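Side-chain contacts in shikimate dehydrogenase (NADP(+)) (Peptoclostridium difficile, PDB 5DZS), which probably catalyses the reversible NADPH-linked reduction of 3-dehydroshikimate to shikimate in chorismate biosynthesis: residues Glu41-Leu46 against Lys65-Lys70; Tyr136-Gly141 against Asn159-Leu164. All coordinates share one frame; numbering follows the deposited sequence. Where two conformers were deposited one is given.

Contact 1: Glu41-Leu46 against Lys65-Lys70; sequences EDISKL and KERIMK. With SO4 (sulfate ion), chain D.
In the substrate-binding domain, on the loop that carries the predicted active-site lysine, Lys65, the side chains of Arg67 and Ile68 meet Ile43 and Leu46 at the entry to helix 46-53. The interface is small, 178 Å² summed over both segments, and largely buried. CD1 of Ile68 is the hub: it lies 3.8 Å from CD2 of Leu46 and 4.1 Å from CG1 of Ile43, and Ile68 meets each of these side chains at about a right angle. With CG1 of Ile68 trans to its backbone N (chi1 -158°), CD1 is carried to Leu46 and Ile43 although CB does not point at them. Val7 of strand 2-8 touches both Ile43 and Leu46.

The other branch of Ile43 serves a different neighbour. In the conformer of Arg67 described here, one of two, CG2 of Ile43 meets the guanidinium obliquely, 3.5 Å from NH1 and 3.7 Å from NH2, a contact less certain than the Ile68 packing. Bends at chi2 and chi3 bring the guanidinium to this methyl, and NH1 makes a weak hydrogen bond to Lys40 O. Lys70 NZ donates to Arg67 O over 2.9 Å, in the carbonyl plane and on a lone pair, which closes Lys70 back over the type I turn Glu66-Met69.

At the far end of segment 65-70, Lys65 N donates to O3 of a sulfate probably from the crystallisation liquor (3.0 Å, N-H...O 158°); Gly128 N also binds this ion. Lys65 NZ forms a salt bridge with Asp101. A lysine on the loop after strand 57-60, paired with an aspartate at the start of helix 101-111 in the predicted shikimate site, is typical of the shikimate dehydrogenase family.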
loop_
_atom_site.group_PDB
_atom_site.type_symbol
_atom_site.label_atom_id
_atom_site.label_comp_id
_atom_site.label_asym_id
_atom_site.label_seq_id
_atom_site.Cartn_x
_atom_site.Cartn_y
_atom_site.Cartn_z
ATOM N N GLU B 41 22.104 11.267 -19.772
ATOM C CA GLU B 41 21.637 12.440 -20.507
ATOM C C GLU B 41 20.162 12.373 -20.923
ATOM O O GLU B 41 19.585 13.375 -21.365
ATOM C CB GLU B 41 22.526 12.713 -21.733
ATOM C CG GLU B 41 22.744 11.546 -22.694
ATOM C CD GLU B 41 23.948 10.654 -22.359
ATOM O OE1 GLU B 41 24.383 10.565 -21.187
ATOM O OE2 GLU B 41 24.478 10.030 -23.311
ATOM N N ASP B 42 19.572 11.184 -20.804
ATOM C CA ASP B 42 18.167 10.966 -21.141
ATOM C C ASP B 42 17.218 10.756 -19.977
ATOM O O ASP B 42 16.005 10.636 -20.178
ATOM C CB ASP B 42 18.052 9.735 -22.058
ATOM C CG ASP B 42 18.513 9.992 -23.474
ATOM O OD1 ASP B 42 18.714 11.170 -23.875
ATOM O OD2 ASP B 42 18.674 8.996 -24.233
ATOM N N ILE B 43 17.725 10.681 -18.750
ATOM C CA ILE B 43 16.830 10.357 -17.639
ATOM C C ILE B 43 15.708 11.391 -17.418
ATOM O O ILE B 43 14.601 11.012 -16.948
ATOM C CB ILE B 43 17.635 10.026 -16.352
ATOM C CG1 ILE B 43 16.783 9.268 -15.314
ATOM C CG2 ILE B 43 18.256 11.273 -15.771
ATOM C CD1 ILE B 43 16.443 7.843 -15.697
ATOM N N SER B 44 15.931 12.648 -17.794
ATOM C CA SER B 44 14.891 13.660 -17.665
ATOM C C SER B 44 13.703 13.400 -18.585
ATOM O O SER B 44 12.640 13.983 -18.395
ATOM C CB SER B 44 15.449 15.049 -17.989
ATOM O OG SER B 44 15.791 15.132 -19.357
ATOM N N LYS B 45 13.864 12.484 -19.548
ATOM C CA LYS B 45 12.782 12.175 -20.486
ATOM C C LYS B 45 11.909 11.000 -20.022
ATOM O O LYS B 45 10.837 10.753 -20.595
ATOM C CB LYS B 45 13.367 11.826 -21.871
ATOM C CG LYS B 45 14.321 12.865 -22.454
ATOM C CD LYS B 45 15.058 12.385 -23.684
ATOM C CE LYS B 45 16.194 13.345 -24.018
ATOM N NZ LYS B 45 16.997 12.888 -25.179
ATOM N N LEU B 46 12.318 10.301 -18.973
ATOM C CA LEU B 46 11.609 9.101 -18.551
ATOM C C LEU B 46 10.170 9.364 -18.146
ATOM O O LEU B 46 9.258 8.638 -18.542
ATOM C CB LEU B 46 12.329 8.360 -17.403
ATOM C CG LEU B 46 11.652 7.153 -16.783
ATOM C CD1 LEU B 46 11.698 5.991 -17.773
ATOM C CD2 LEU B 46 12.311 6.708 -15.491
ATOM N N LYS B 65 18.385 6.348 -8.273
ATOM C CA LYS B 65 17.390 6.302 -7.194
ATOM C C LYS B 65 17.122 7.663 -6.540
ATOM O O LYS B 65 16.031 7.905 -6.052
ATOM C CB LYS B 65 17.740 5.264 -6.150
ATOM C CG LYS B 65 17.838 3.849 -6.680
ATOM C CD LYS B 65 18.179 2.949 -5.482
ATOM C CE LYS B 65 18.363 1.497 -5.799
ATOM N NZ LYS B 65 18.762 0.867 -4.496
ATOM N N GLU B 66 18.128 8.518 -6.491
ATOM C CA GLU B 66 17.951 9.872 -5.940
ATOM C C GLU B 66 17.531 10.880 -7.007
ATOM O O GLU B 66 16.602 11.689 -6.787
ATOM C CB GLU B 66 19.245 10.332 -5.222
ATOM C CG GLU B 66 19.626 9.402 -4.080
ATOM C CD GLU B 66 20.928 9.722 -3.345
ATOM O OE1 GLU B 66 21.299 10.903 -3.185
ATOM O OE2 GLU B 66 21.574 8.757 -2.888
ATOM N N ARG B 67 18.205 10.837 -8.161
ATOM C CA ARG B 67 17.967 11.808 -9.241
ATOM C C ARG B 67 16.579 11.737 -9.850
ATOM O O ARG B 67 16.116 12.725 -10.416
ATOM C CB ARG B 67 19.030 11.739 -10.357
ATOM C CG ARG B 67 20.445 12.053 -9.884
ATOM C CD ARG B 67 21.293 12.876 -10.873
ATOM N NE ARG B 67 21.632 12.263 -12.165
ATOM C CZ ARG B 67 21.037 12.556 -13.326
ATOM N NH1 ARG B 67 21.437 11.966 -14.454
ATOM N NH2 ARG B 67 20.055 13.449 -13.372
ATOM N N ILE B 68 15.919 10.582 -9.760
ATOM C CA ILE B 68 14.584 10.453 -10.307
ATOM C C ILE B 68 13.502 11.159 -9.473
ATOM O O ILE B 68 12.431 11.484 -9.999
ATOM C CB ILE B 68 14.211 8.950 -10.454
ATOM C CG1 ILE B 68 13.091 8.764 -11.488
ATOM C CG2 ILE B 68 13.807 8.325 -9.115
ATOM C CD1 ILE B 68 13.483 9.156 -12.885
ATOM N N MET B 69 13.784 11.427 -8.203
ATOM C CA MET B 69 12.752 11.988 -7.304
ATOM C C MET B 69 12.149 13.289 -7.773
ATOM O O MET B 69 10.926 13.481 -7.649
ATOM C CB MET B 69 13.289 12.105 -5.877
ATOM C CG MET B 69 13.688 10.730 -5.323
ATOM S SD MET B 69 14.224 10.687 -3.617
ATOM C CE MET B 69 12.754 11.248 -2.787
ATOM N N LYS B 70 12.962 14.163 -8.363
ATOM C CA LYS B 70 12.451 15.473 -8.794
ATOM C C LYS B 70 11.385 15.405 -9.876
ATOM O O LYS B 70 10.657 16.385 -10.069
ATOM C CB LYS B 70 13.596 16.376 -9.264
ATOM C CG LYS B 70 14.184 16.011 -10.625
ATOM C CD LYS B 70 15.336 16.943 -11.004
ATOM C CE LYS B 70 16.549 16.734 -10.125
ATOM N NZ LYS B 70 17.240 15.437 -10.354
HETATM S S SO4 D . 21.875 5.566 -6.266
HETATM O O1 SO4 D . 22.234 4.318 -5.574
HETATM O O2 SO4 D . 23.142 6.269 -6.671
HETATM O O3 SO4 D . 21.054 5.331 -7.475
HETATM O O4 SO4 D . 21.136 6.431 -5.325
#

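Contact 2: Tyr136-Gly141 against Asn159-Leu164; sequences YFIDSG and NSKAIL
The flat amide of Asn159 meets Ile138 through its nitrogen: ND2 lies 3.5 Å from CG2 of Ile138 and 4.1 Å from its CG1, the two side chains running at a slant to each other. The second flat group, the Tyr136 ring, looks away from the interface; Ser140 OG sits 3.4 Å above one of its faces, offset toward the rim, and Phe109 meets the ring with planes about 40° apart. Asn159 is positioned by its own turn, since OD1 accepts from Lys161 N at 2.8 Å, an Asx turn whose donor stands above the carbonyl plane.

Lys161 and Ile138 lie alongside each other, running antiparallel, with Ile138 CD1 3.7 Å from Lys161 CD. The lysine is extended until chi4 (58°), where it bends, and NZ donates a hydrogen bond to Glu143 O.

Helix 128-139, of the beta-alpha-beta unit 120-124/128-139/144-149 in the Rossmann-like NADP-binding domain, ends in a Schellman motif with Gly141 as C-prime. The contact joins this end to the turn before edge strand 163-166, at the surface and away from the annotated sites. Its chemistry implies van der Waals fit, while Asn159 OD1 and Lys161 NZ each pair with a backbone atom.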
loop_
_atom_site.group_PDB
_atom_site.type_symbol
_atom_site.label_atom_id
_atom_site.label_comp_id
_atom_site.label_asym_id
_atom_site.label_seq_id
_atom_site.Cartn_x
_atom_site.Cartn_y
_atom_site.Cartn_z
ATOM N N TYR B 136 17.514 1.363 8.431
ATOM C CA TYR B 136 17.155 0.087 9.043
ATOM C C TYR B 136 17.995 -0.215 10.279
ATOM O O TYR B 136 17.447 -0.547 11.339
ATOM C CB TYR B 136 17.284 -1.055 8.028
ATOM C CG TYR B 136 17.135 -2.409 8.662
ATOM C CD1 TYR B 136 15.889 -2.901 8.999
ATOM C CD2 TYR B 136 18.247 -3.184 8.948
ATOM C CE1 TYR B 136 15.753 -4.141 9.595
ATOM C CE2 TYR B 136 18.128 -4.422 9.552
ATOM C CZ TYR B 136 16.882 -4.899 9.871
ATOM O OH TYR B 136 16.774 -6.142 10.479
ATOM N N PHE B 137 19.319 -0.122 10.151
ATOM C CA PHE B 137 20.206 -0.401 11.288
ATOM C C PHE B 137 19.903 0.482 12.519
ATOM O O PHE B 137 19.866 -0.014 13.646
ATOM C CB PHE B 137 21.694 -0.242 10.912
ATOM C CG PHE B 137 22.281 -1.382 10.102
ATOM C CD1 PHE B 137 22.113 -2.706 10.478
ATOM C CD2 PHE B 137 23.125 -1.113 9.033
ATOM C CE1 PHE B 137 22.704 -3.735 9.749
ATOM C CE2 PHE B 137 23.722 -2.133 8.306
ATOM C CZ PHE B 137 23.513 -3.443 8.657
ATOM N N ILE B 138 19.707 1.782 12.300
ATOM C CA ILE B 138 19.421 2.727 13.393
ATOM C C ILE B 138 18.096 2.415 14.081
ATOM O O ILE B 138 17.999 2.468 15.308
ATOM C CB ILE B 138 19.365 4.190 12.897
ATOM C CG1 ILE B 138 20.713 4.632 12.302
ATOM C CG2 ILE B 138 18.961 5.126 14.031
ATOM C CD1 ILE B 138 21.834 4.794 13.304
ATOM N N ASP B 139 17.073 2.118 13.289
ATOM C CA ASP B 139 15.769 1.772 13.842
ATOM C C ASP B 139 15.828 0.467 14.625
ATOM O O ASP B 139 15.070 0.277 15.576
ATOM C CB ASP B 139 14.731 1.627 12.731
ATOM C CG ASP B 139 14.371 2.946 12.071
ATOM O OD1 ASP B 139 14.750 4.034 12.575
ATOM O OD2 ASP B 139 13.678 2.893 11.040
ATOM N N SER B 140 16.726 -0.432 14.226
ATOM C CA SER B 140 16.839 -1.747 14.867
ATOM C C SER B 140 17.752 -1.785 16.094
ATOM O O SER B 140 18.047 -2.863 16.606
ATOM C CB SER B 140 17.297 -2.791 13.851
ATOM O OG SER B 140 16.375 -2.900 12.785
ATOM N N GLY B 141 18.207 -0.626 16.557
ATOM C CA GLY B 141 19.020 -0.562 17.781
ATOM C C GLY B 141 20.490 -0.912 17.637
ATOM O O GLY B 141 21.093 -1.479 18.553
ATOM N N ASN B 159 21.596 10.543 9.533
ATOM C CA ASN B 159 21.584 10.550 10.992
ATOM C C ASN B 159 22.987 10.779 11.555
ATOM O O ASN B 159 23.933 10.079 11.187
ATOM C CB ASN B 159 20.996 9.233 11.514
ATOM C CG ASN B 159 20.749 9.250 13.013
ATOM O OD1 ASN B 159 21.448 9.928 13.764
ATOM N ND2 ASN B 159 19.754 8.494 13.456
ATOM N N SER B 160 23.106 11.759 12.456
ATOM C CA SER B 160 24.392 12.114 13.075
ATOM C C SER B 160 24.993 10.968 13.885
ATOM O O SER B 160 26.183 10.989 14.200
ATOM C CB SER B 160 24.250 13.364 13.963
ATOM O OG SER B 160 23.355 13.141 15.041
ATOM N N LYS B 161 24.170 9.981 14.230
ATOM C CA LYS B 161 24.648 8.809 14.961
ATOM C C LYS B 161 25.605 7.978 14.097
ATOM O O LYS B 161 26.510 7.328 14.619
ATOM C CB LYS B 161 23.470 7.952 15.428
ATOM C CG LYS B 161 23.872 6.672 16.145
ATOM C CD LYS B 161 22.663 5.943 16.709
ATOM C CE LYS B 161 23.049 4.583 17.271
ATOM N NZ LYS B 161 24.084 4.685 18.337
ATOM N N ALA B 162 25.397 7.997 12.782
ATOM C CA ALA B 162 26.269 7.264 11.863
ATOM C C ALA B 162 27.587 8.022 11.672
ATOM O O ALA B 162 27.594 9.249 11.564
ATOM C CB ALA B 162 25.576 7.057 10.527
ATOM N N ILE B 163 28.698 7.292 11.635
ATOM C CA ILE B 163 30.018 7.906 11.475
ATOM C C ILE B 163 30.568 7.713 10.060
ATOM O O ILE B 163 30.739 6.590 9.593
ATOM C CB ILE B 163 31.024 7.325 12.491
ATOM C CG1 ILE B 163 30.436 7.402 13.900
ATOM C CG2 ILE B 163 32.359 8.062 12.407
ATOM C CD1 ILE B 163 31.273 6.716 14.948
ATOM N N LEU B 164 30.853 8.824 9.392
ATOM C CA LEU B 164 31.398 8.780 8.048
ATOM C C LEU B 164 32.897 8.525 8.141
ATOM O O LEU B 164 33.615 9.248 8.847
ATOM C CB LEU B 164 31.143 10.102 7.322
ATOM C CG LEU B 164 31.596 10.149 5.859
ATOM C CD1 LEU B 164 30.716 9.245 5.004
ATOM C CD2 LEU B 164 31.575 11.576 5.327
#

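Followed from the N terminus, the chain leaves strand 31-37, and contact 1 then brings the approach to helix 46-53 against the loop after strand 57-60, closing a loop of 18 intervening residues that holds most of that helix and the strand. Contact 2 opens only later: it joins the end of helix 128-139 to the turn before edge strand 163-166, with strand 144-149 in the loop it closes. The two are therefore in series, neither nested nor crossed, their centres 28 Å apart, one beside the mixed sheet and the other beside the parallel sheet. The Glu66-Lys131 salt bridge ties segment 65-70 to the opening turns of helix 128-139, and so one domain to the other.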